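Local coordinates for protein tryptophane-5-halogenase (Microbispora sp. ATCC PTA-5024, PDB 5UAO) that probably uses reduced FAD to chlorinate the 5-position of a tryptophan in a lanthipeptide, a flavin-dependent halogenation on the route to the antibiotic NAI-107, at residues F255-H266 / P290-S301; F435-R444 / L469-L479. One frame throughout, in Å; residues are numbered along the deposited sequence.

How the contacts relate
Contact 1 pairs two neighbouring strands, 258-264 and 293-299, inside a mixed sheet beside the flavin, and about half of its touching residues are buried. Contact 2 lies farther out, its centre about 25 Å from the centre of the chain, against about 16 Å for contact 1, where two helices end and their trailing loops meet near the second subunit. The two share no strand or helix; the centres of contacts 1 and 2 are about 32 Å apart, and the nearest atoms of contacts 1 and 2 about 13 Å. Regular antiparallel backbone bonds carry contact 1, with a carboxylate clasp at one end. Contact 2 has three backbone bonds across it, and the F435 ring and L479 are its main apolar parts.

Contact 1: F255-H266 / P290-S301; sequences FTDAAVTGTLAH and PESDHLGYVFSS
D257 clasps S301 with both carboxylate oxygens. The amide N of S301 reaches the syn lone pair of D257 OD1 at 2.7 Å and 166°, while S301 OG gives its proton to D257 OD2, also at 2.7 Å, on the syn side and from slightly out of the carboxylate plane. A chi1 of 56°, with CG of D257 between backbone N and carbonyl carbon, brings both oxygens to S301 N and OG. With an alanine here both acceptors are gone, and the amide N and hydroxyl of S301 would probably be left without these partners, the hydroxyl set free to turn. Next to this clasp F299 O accepts from D257 N and from A258 N, the longer of the two bonds at 3.2 Å; two residues facing one make a classic beta bulge. Beyond it the strands run antiparallel, their axes at 161°, with paired bonds at V260-Y297, G262-L295 and L264-D293.

A258, V260 and F299 share one face of the sheet. A258 CB sits over one face of the F299 ring, 3.8 Å from its centroid, and V260 CG2 approaches CE1 of the same ring obliquely. On the other face T263 and H294 lie side by side, T263 CG2 being 3.7 Å from H294 CD2. At the far end S292 CA covers a face of the H266 ring, whose NE2 bonds to T289 O, and a water bridges H266 N to E291 O.

Within the sheet, strand 324-327 flanks 258-264 and strand 282-288 flanks 293-299. Helix 306-316 packs on the face bearing L295, Y297 and F299, whereas A259, on the other face, touches the FAD.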
loop_
_atom_site.group_PDB
_atom_site.type_symbol
_atom_site.label_atom_id
_atom_site.label_comp_id
_atom_site.label_asym_id
_atom_site.label_seq_id
_atom_site.Cartn_x
_atom_site.Cartn_y
_atom_site.Cartn_z
ATOM N N PHE A 255 19.964 -9.201 -16.798
ATOM C CA PHE A 255 20.978 -10.093 -17.369
ATOM C C PHE A 255 22.432 -9.594 -17.201
ATOM O O PHE A 255 23.363 -10.298 -17.587
ATOM C CB PHE A 255 20.853 -10.092 -18.911
ATOM C CG PHE A 255 19.555 -10.471 -19.468
ATOM C CD1 PHE A 255 18.647 -11.261 -18.785
ATOM C CD2 PHE A 255 19.279 -10.124 -20.783
ATOM C CE1 PHE A 255 17.459 -11.679 -19.395
ATOM C CE2 PHE A 255 18.094 -10.529 -21.403
ATOM C CZ PHE A 255 17.179 -11.295 -20.705
ATOM N N THR A 256 22.648 -8.326 -16.835
ATOM C CA THR A 256 24.027 -7.843 -16.708
ATOM C C THR A 256 24.699 -8.351 -15.431
ATOM O O THR A 256 24.017 -8.584 -14.462
ATOM C CB THR A 256 24.062 -6.311 -16.714
ATOM O OG1 THR A 256 23.234 -5.804 -15.681
ATOM C CG2 THR A 256 23.561 -5.789 -18.047
ATOM N N ASP A 257 26.022 -8.459 -15.410
ATOM C CA ASP A 257 26.708 -9.001 -14.262
ATOM C C ASP A 257 28.087 -8.448 -14.009
ATOM O O ASP A 257 28.818 -8.987 -13.157
ATOM C CB ASP A 257 26.848 -10.530 -14.441
ATOM C CG ASP A 257 27.541 -10.910 -15.741
ATOM O OD1 ASP A 257 27.827 -10.063 -16.630
ATOM O OD2 ASP A 257 27.852 -12.089 -15.873
ATOM N N ALA A 258 28.489 -7.417 -14.759
ATOM C CA ALA A 258 29.820 -6.846 -14.647
ATOM C C ALA A 258 29.780 -5.389 -15.012
ATOM O O ALA A 258 28.891 -4.965 -15.746
ATOM C CB ALA A 258 30.823 -7.606 -15.552
ATOM N N ALA A 259 30.752 -4.639 -14.475
ATOM C CA ALA A 259 30.987 -3.270 -14.866
ATOM C C ALA A 259 32.472 -2.945 -14.956
ATOM O O ALA A 259 33.289 -3.295 -14.079
ATOM C CB ALA A 259 30.341 -2.334 -13.862
ATOM N N VAL A 260 32.813 -2.191 -15.974
ATOM C CA VAL A 260 34.138 -1.625 -16.111
ATOM C C VAL A 260 34.002 -0.133 -15.744
ATOM O O VAL A 260 33.287 0.630 -16.397
ATOM C CB VAL A 260 34.663 -1.699 -17.562
ATOM C CG1 VAL A 260 36.014 -1.017 -17.643
ATOM C CG2 VAL A 260 34.874 -3.131 -17.988
ATOM N N THR A 261 34.778 0.294 -14.782
ATOM C CA THR A 261 34.721 1.675 -14.374
ATOM C C THR A 261 35.912 2.524 -14.833
ATOM O O THR A 261 37.043 2.010 -15.091
ATOM C CB THR A 261 34.611 1.777 -12.822
ATOM O OG1 THR A 261 35.781 1.223 -12.182
ATOM C CG2 THR A 261 33.362 1.077 -12.361
ATOM N N GLY A 262 35.687 3.831 -14.883
ATOM C CA GLY A 262 36.770 4.735 -15.242
ATOM C C GLY A 262 36.362 6.185 -14.994
ATOM O O GLY A 262 35.250 6.420 -14.558
ATOM N N THR A 263 37.267 7.154 -15.226
ATOM C CA THR A 263 36.930 8.588 -15.057
ATOM C C THR A 263 37.232 9.323 -16.341
ATOM O O THR A 263 38.138 8.921 -17.097
ATOM C CB THR A 263 37.713 9.264 -13.874
ATOM O OG1 THR A 263 39.098 9.289 -14.189
ATOM C CG2 THR A 263 37.541 8.501 -12.526
ATOM N N LEU A 264 36.534 10.418 -16.546
ATOM C CA LEU A 264 36.648 11.249 -17.733
ATOM C C LEU A 264 36.595 12.750 -17.323
ATOM O O LEU A 264 35.728 13.172 -16.561
ATOM C CB LEU A 264 35.452 10.973 -18.621
ATOM C CG LEU A 264 35.407 11.614 -20.032
ATOM C CD1 LEU A 264 36.541 11.144 -20.953
ATOM C CD2 LEU A 264 34.056 11.379 -20.684
ATOM N N ALA A 265 37.514 13.536 -17.819
ATOM C CA ALA A 265 37.560 14.946 -17.500
ATOM C C ALA A 265 36.327 15.643 -17.981
ATOM O O ALA A 265 35.817 15.292 -19.027
ATOM C CB ALA A 265 38.784 15.579 -18.149
ATOM N N HIS A 266 35.859 16.653 -17.252
ATOM C CA HIS A 266 34.648 17.408 -17.690
ATOM C C HIS A 266 34.848 18.942 -17.841
ATOM O O HIS A 266 33.894 19.666 -18.102
ATOM C CB HIS A 266 33.446 17.166 -16.737
ATOM C CG HIS A 266 33.737 17.359 -15.280
ATOM N ND1 HIS A 266 34.674 18.254 -14.822
ATOM C CD2 HIS A 266 33.216 16.772 -14.171
ATOM C CE1 HIS A 266 34.743 18.196 -13.500
ATOM N NE2 HIS A 266 33.856 17.317 -13.080
ATOM N N PRO A 290 33.131 16.790 -8.368
ATOM C CA PRO A 290 33.746 18.092 -8.747
ATOM C C PRO A 290 35.036 17.921 -9.561
ATOM O O PRO A 290 35.282 18.711 -10.454
ATOM C CB PRO A 290 33.966 18.818 -7.387
ATOM C CG PRO A 290 32.923 18.189 -6.472
ATOM C CD PRO A 290 32.857 16.724 -6.917
ATOM N N GLU A 291 35.748 16.834 -9.380
ATOM C CA GLU A 291 37.070 16.678 -10.012
ATOM C C GLU A 291 36.979 16.051 -11.427
ATOM O O GLU A 291 37.780 16.384 -12.259
ATOM C CB GLU A 291 38.087 15.957 -9.076
ATOM C CG GLU A 291 37.817 14.505 -8.720
ATOM C CD GLU A 291 36.785 14.280 -7.560
ATOM O OE1 GLU A 291 36.226 15.313 -7.001
ATOM O OE2 GLU A 291 36.508 13.047 -7.249
ATOM N N SER A 292 35.990 15.207 -11.693
ATOM C CA SER A 292 35.800 14.521 -12.974
ATOM C C SER A 292 34.438 13.769 -13.068
ATOM O O SER A 292 33.736 13.649 -12.082
ATOM C CB SER A 292 36.899 13.501 -13.168
ATOM O OG SER A 292 36.757 12.464 -12.204
ATOM N N ASP A 293 34.099 13.299 -14.253
ATOM C CA ASP A 293 32.976 12.394 -14.464
ATOM C C ASP A 293 33.437 10.965 -14.123
ATOM O O ASP A 293 34.495 10.518 -14.571
ATOM C CB ASP A 293 32.451 12.474 -15.862
ATOM C CG ASP A 293 31.569 13.690 -16.111
ATOM O OD1 ASP A 293 30.992 14.256 -15.173
ATOM O OD2 ASP A 293 31.316 14.005 -17.285
ATOM N N HIS A 294 32.635 10.276 -13.284
ATOM C CA HIS A 294 32.835 8.870 -12.962
ATOM C C HIS A 294 31.889 8.022 -13.848
ATOM O O HIS A 294 30.677 8.227 -13.902
ATOM C CB HIS A 294 32.582 8.602 -11.528
ATOM C CG HIS A 294 33.594 9.191 -10.618
ATOM N ND1 HIS A 294 33.652 8.865 -9.284
ATOM C CD2 HIS A 294 34.615 10.052 -10.838
ATOM C CE1 HIS A 294 34.702 9.452 -8.727
ATOM N NE2 HIS A 294 35.230 10.258 -9.626
ATOM N N LEU A 295 32.474 7.080 -14.560
ATOM C CA LEU A 295 31.726 6.294 -15.516
ATOM C C LEU A 295 31.768 4.801 -15.161
ATOM O O LEU A 295 32.727 4.309 -14.567
ATOM C CB LEU A 295 32.305 6.526 -16.920
ATOM C CG LEU A 295 31.750 7.718 -17.659
ATOM C CD1 LEU A 295 32.201 9.029 -17.094
ATOM C CD2 LEU A 295 32.250 7.652 -19.087
ATOM N N GLY A 296 30.745 4.075 -15.621
ATOM C CA GLY A 296 30.749 2.627 -15.539
ATOM C C GLY A 296 29.887 1.965 -16.594
ATOM O O GLY A 296 28.688 2.236 -16.705
ATOM N N TYR A 297 30.520 1.110 -17.374
ATOM C CA TYR A 297 29.828 0.300 -18.373
ATOM C C TYR A 297 29.430 -1.025 -17.740
ATOM O O TYR A 297 30.246 -1.899 -17.447
ATOM C CB TYR A 297 30.748 0.081 -19.560
ATOM C CG TYR A 297 30.224 -0.714 -20.687
ATOM C CD1 TYR A 297 28.889 -1.117 -20.760
ATOM C CD2 TYR A 297 31.049 -0.974 -21.796
ATOM C CE1 TYR A 297 28.427 -1.836 -21.849
ATOM C CE2 TYR A 297 30.569 -1.656 -22.881
ATOM C CZ TYR A 297 29.265 -2.041 -22.924
ATOM O OH TYR A 297 28.797 -2.734 -24.025
ATOM N N VAL A 298 28.146 -1.078 -17.456
ATOM C CA VAL A 298 27.470 -2.250 -16.956
ATOM C C VAL A 298 27.099 -3.126 -18.158
ATOM O O VAL A 298 26.383 -2.702 -19.066
ATOM C CB VAL A 298 26.162 -1.806 -16.193
ATOM C CG1 VAL A 298 25.264 -2.995 -15.860
ATOM C CG2 VAL A 298 26.513 -1.088 -14.886
ATOM N N PHE A 299 27.546 -4.343 -18.139
ATOM C CA PHE A 299 27.381 -5.236 -19.328
ATOM C C PHE A 299 27.054 -6.668 -18.907
ATOM O O PHE A 299 27.316 -7.046 -17.757
ATOM C CB PHE A 299 28.659 -5.218 -20.233
ATOM C CG PHE A 299 29.925 -5.666 -19.579
ATOM C CD1 PHE A 299 30.679 -4.787 -18.805
ATOM C CD2 PHE A 299 30.442 -6.915 -19.799
ATOM C CE1 PHE A 299 31.878 -5.202 -18.240
ATOM C CE2 PHE A 299 31.612 -7.358 -19.199
ATOM C CZ PHE A 299 32.354 -6.495 -18.428
ATOM N N SER A 300 26.543 -7.467 -19.866
ATOM C CA SER A 300 26.478 -8.938 -19.756
ATOM C C SER A 300 27.754 -9.578 -20.208
ATOM O O SER A 300 28.125 -9.499 -21.411
ATOM C CB SER A 300 25.395 -9.497 -20.660
ATOM O OG SER A 300 25.589 -10.921 -20.676
ATOM N N SER A 301 28.454 -10.228 -19.287
ATOM C CA SER A 301 29.722 -10.875 -19.631
ATOM C C SER A 301 29.480 -12.048 -20.649
ATOM O O SER A 301 30.371 -12.428 -21.409
ATOM C CB SER A 301 30.463 -11.359 -18.385
ATOM O OG SER A 301 29.726 -12.388 -17.789
HETATM O O HOH W 1 37.927 16.747 -15.029
#

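Contact 2: F435-R444 / L469-L479; sequences FAAGAPLTGR and LLGQEVPARLL
A439 is held through both its backbone polar atoms: its N donates to R477 O at 2.8 Å, and its O accepts from L479 N at 2.8 Å and 168°. These bonds join the two loops, with a single beta bridge between A439 and L478, and R477 N adds a bond to A436 O in the last turn of helix 429-437. Helix 461-471 ends in a Schellman motif: E473 has positive phi, V474 N bonds to L469 O and E473 N to L470 O. The chain thereby turns back toward the other loop. G438, the first non-helical residue after helix 429-437, stands where the chain pairs with 477-479, and R444 NE donates to its O at 3.0 Å, nearly in the guanidinium plane.

The F435 ring fills the angle between the helix ends. With CG anti to the backbone N (chi1 177°), it reaches across to L469, whose CD1 lies over the ring centre, 3.8 Å from the centroid and 12° off the normal. A439 CB covers the opposite face, offset toward the rim. V474 O meets the ring edge near its plane, and A476 CB comes obliquely to F435 CE2 at 3.6 Å. L470 extends this apolar patch to P440, which follows a cis peptide bond, and both touch helix 129-136.

On the outer side R477, though poorly ordered, forms a salt bridge with D379 of the second subunit, and A436 and A437 pack on P380 of that subunit. At the other end of the contact L479 CD1 lies 3.5 Å from P440 O and equally far from G443 C.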
loop_
_atom_site.group_PDB
_atom_site.type_symbol
_atom_site.label_atom_id
_atom_site.label_comp_id
_atom_site.label_asym_id
_atom_site.label_seq_id
_atom_site.Cartn_x
_atom_site.Cartn_y
_atom_site.Cartn_z
ATOM N N PHE A 435 -1.671 0.493 -18.723
ATOM C CA PHE A 435 -0.990 1.577 -19.451
ATOM C C PHE A 435 -1.407 1.696 -20.918
ATOM O O PHE A 435 -1.755 2.775 -21.390
ATOM C CB PHE A 435 0.508 1.347 -19.421
ATOM C CG PHE A 435 1.302 2.373 -20.196
ATOM C CD1 PHE A 435 1.682 3.560 -19.596
ATOM C CD2 PHE A 435 1.712 2.125 -21.484
ATOM C CE1 PHE A 435 2.459 4.458 -20.257
ATOM C CE2 PHE A 435 2.472 3.053 -22.146
ATOM C CZ PHE A 435 2.821 4.225 -21.529
ATOM N N ALA A 436 -1.349 0.580 -21.623
ATOM C CA ALA A 436 -1.655 0.526 -23.046
ATOM C C ALA A 436 -3.040 1.064 -23.381
ATOM O O ALA A 436 -3.240 1.741 -24.422
ATOM C CB ALA A 436 -1.520 -0.895 -23.550
ATOM N N ALA A 437 -3.983 0.776 -22.504
ATOM C CA ALA A 437 -5.373 1.104 -22.747
ATOM C C ALA A 437 -5.591 2.583 -22.509
ATOM O O ALA A 437 -6.627 3.131 -22.895
ATOM C CB ALA A 437 -6.279 0.263 -21.821
ATOM N N GLY A 438 -4.654 3.245 -21.844
ATOM C CA GLY A 438 -4.775 4.698 -21.607
ATOM C C GLY A 438 -3.649 5.264 -20.785
ATOM O O GLY A 438 -3.657 5.198 -19.538
ATOM N N ALA A 439 -2.691 5.848 -21.488
ATOM C CA ALA A 439 -1.460 6.397 -20.878
ATOM C C ALA A 439 -1.500 7.942 -20.824
ATOM O O ALA A 439 -2.106 8.579 -21.676
ATOM C CB ALA A 439 -0.256 5.930 -21.690
ATOM N N PRO A 440 -0.887 8.546 -19.830
ATOM C CA PRO A 440 -0.117 7.993 -18.733
ATOM C C PRO A 440 -1.047 7.517 -17.620
ATOM O O PRO A 440 -2.143 8.080 -17.427
ATOM C CB PRO A 440 0.648 9.201 -18.214
ATOM C CG PRO A 440 -0.223 10.361 -18.507
ATOM C CD PRO A 440 -0.997 10.010 -19.729
ATOM N N LEU A 441 -0.583 6.547 -16.855
ATOM C CA LEU A 441 -1.344 6.040 -15.747
ATOM C C LEU A 441 -1.578 7.094 -14.746
ATOM O O LEU A 441 -2.622 7.112 -14.071
ATOM C CB LEU A 441 -0.589 4.874 -15.084
ATOM C CG LEU A 441 -0.477 3.585 -15.901
ATOM C CD1 LEU A 441 0.652 2.710 -15.333
ATOM C CD2 LEU A 441 -1.806 2.876 -15.907
ATOM N N THR A 442 -0.625 7.997 -14.591
ATOM C CA THR A 442 -0.813 9.140 -13.680
ATOM C C THR A 442 -1.949 10.101 -14.149
ATOM O O THR A 442 -2.370 10.912 -13.351
ATOM C CB THR A 442 0.471 9.987 -13.504
ATOM O OG1 THR A 442 1.098 10.269 -14.781
ATOM C CG2 THR A 442 1.430 9.225 -12.607
ATOM N N GLY A 443 -2.434 9.972 -15.391
ATOM C CA GLY A 443 -3.588 10.741 -15.874
ATOM C C GLY A 443 -4.921 10.026 -15.721
ATOM O O GLY A 443 -5.971 10.610 -15.983
ATOM N N ARG A 444 -4.900 8.768 -15.265
ATOM C CA ARG A 444 -6.155 8.035 -15.041
ATOM C C ARG A 444 -6.923 8.555 -13.888
ATOM O O ARG A 444 -6.427 9.412 -13.109
ATOM C CB ARG A 444 -5.884 6.558 -14.794
ATOM C CG ARG A 444 -5.477 5.928 -16.052
ATOM C CD ARG A 444 -6.671 5.599 -16.950
ATOM N NE ARG A 444 -6.016 4.712 -17.831
ATOM C CZ ARG A 444 -6.199 3.412 -17.967
ATOM N NH1 ARG A 444 -5.327 2.807 -18.752
ATOM N NH2 ARG A 444 -7.226 2.758 -17.447
ATOM N N LEU A 469 8.114 4.386 -19.780
ATOM C CA LEU A 469 7.368 3.747 -20.865
ATOM C C LEU A 469 7.093 4.771 -22.044
ATOM O O LEU A 469 7.324 4.493 -23.209
ATOM C CB LEU A 469 6.080 3.162 -20.290
ATOM C CG LEU A 469 6.205 1.914 -19.412
ATOM C CD1 LEU A 469 4.780 1.561 -18.930
ATOM C CD2 LEU A 469 6.691 0.787 -20.252
ATOM N N LEU A 470 6.754 5.990 -21.697
ATOM C CA LEU A 470 6.502 7.019 -22.719
ATOM C C LEU A 470 7.826 7.486 -23.316
ATOM O O LEU A 470 7.938 7.778 -24.524
ATOM C CB LEU A 470 5.750 8.206 -22.068
ATOM C CG LEU A 470 4.310 7.923 -21.641
ATOM C CD1 LEU A 470 3.947 9.029 -20.711
ATOM C CD2 LEU A 470 3.366 7.838 -22.822
ATOM N N GLY A 471 8.859 7.549 -22.484
ATOM C CA GLY A 471 10.210 7.885 -23.024
ATOM C C GLY A 471 10.687 6.940 -24.072
ATOM O O GLY A 471 11.363 7.322 -25.048
ATOM N N GLN A 472 10.378 5.680 -23.862
ATOM C CA GLN A 472 10.743 4.601 -24.778
ATOM C C GLN A 472 9.700 4.313 -25.883
ATOM O O GLN A 472 9.867 3.335 -26.646
ATOM C CB GLN A 472 11.005 3.318 -23.953
ATOM C CG GLN A 472 12.303 3.309 -23.182
ATOM C CD GLN A 472 12.404 2.050 -22.309
ATOM O OE1 GLN A 472 11.615 1.817 -21.370
ATOM N NE2 GLN A 472 13.316 1.242 -22.633
ATOM N N GLU A 473 8.684 5.186 -26.008
ATOM C CA GLU A 473 7.653 5.152 -27.104
ATOM C C GLU A 473 6.977 3.815 -27.172
ATOM O O GLU A 473 6.777 3.267 -28.229
ATOM C CB GLU A 473 8.254 5.472 -28.468
ATOM C CG GLU A 473 8.937 6.825 -28.528
ATOM C CD GLU A 473 9.399 7.192 -29.925
ATOM O OE1 GLU A 473 10.479 6.710 -30.345
ATOM O OE2 GLU A 473 8.675 7.940 -30.607
ATOM N N VAL A 474 6.629 3.291 -26.020
ATOM C CA VAL A 474 5.839 2.053 -25.903
ATOM C C VAL A 474 4.379 2.390 -26.328
ATOM O O VAL A 474 3.791 3.333 -25.793
ATOM C CB VAL A 474 5.883 1.561 -24.445
ATOM C CG1 VAL A 474 4.815 0.542 -24.177
ATOM C CG2 VAL A 474 7.284 0.997 -24.150
ATOM N N PRO A 475 3.819 1.652 -27.297
ATOM C CA PRO A 475 2.518 2.048 -27.863
ATOM C C PRO A 475 1.425 2.085 -26.809
ATOM O O PRO A 475 1.350 1.176 -25.965
ATOM C CB PRO A 475 2.208 0.936 -28.878
ATOM C CG PRO A 475 3.487 0.246 -29.131
ATOM C CD PRO A 475 4.314 0.395 -27.877
ATOM N N ALA A 476 0.600 3.123 -26.838
ATOM C CA ALA A 476 -0.539 3.220 -25.952
ATOM C C ALA A 476 -1.483 4.243 -26.477
ATOM O O ALA A 476 -1.074 5.033 -27.300
ATOM C CB ALA A 476 -0.102 3.591 -24.549
ATOM N N ARG A 477 -2.757 4.169 -26.061
ATOM C CA ARG A 477 -3.723 5.208 -26.316
ATOM C C ARG A 477 -3.405 6.325 -25.372
ATOM O O ARG A 477 -3.456 6.151 -24.156
ATOM C CB ARG A 477 -5.157 4.759 -26.073
ATOM C CG ARG A 477 -5.655 3.702 -27.041
ATOM C CD ARG A 477 -6.966 4.142 -27.695
ATOM N NE ARG A 477 -7.873 3.023 -27.953
ATOM C CZ ARG A 477 -8.952 2.716 -27.225
ATOM N NH1 ARG A 477 -9.302 3.434 -26.159
ATOM N NH2 ARG A 477 -9.702 1.673 -27.569
ATOM N N LEU A 478 -3.064 7.487 -25.939
ATOM C CA LEU A 478 -2.742 8.653 -25.143
ATOM C C LEU A 478 -4.026 9.277 -24.673
ATOM O O LEU A 478 -4.955 9.515 -25.457
ATOM C CB LEU A 478 -1.894 9.665 -25.942
ATOM C CG LEU A 478 -1.287 10.778 -25.094
ATOM C CD1 LEU A 478 -0.292 10.214 -24.086
ATOM C CD2 LEU A 478 -0.613 11.841 -25.959
ATOM N N LEU A 479 -4.099 9.561 -23.393
ATOM C CA LEU A 479 -5.266 10.189 -22.878
ATOM C C LEU A 479 -5.392 11.633 -23.419
ATOM O O LEU A 479 -4.390 12.380 -23.576
ATOM C CB LEU A 479 -5.296 10.212 -21.348
ATOM C CG LEU A 479 -5.349 8.855 -20.561
ATOM C CD1 LEU A 479 -5.055 9.122 -19.084
ATOM C CD2 LEU A 479 -6.669 8.109 -20.734
#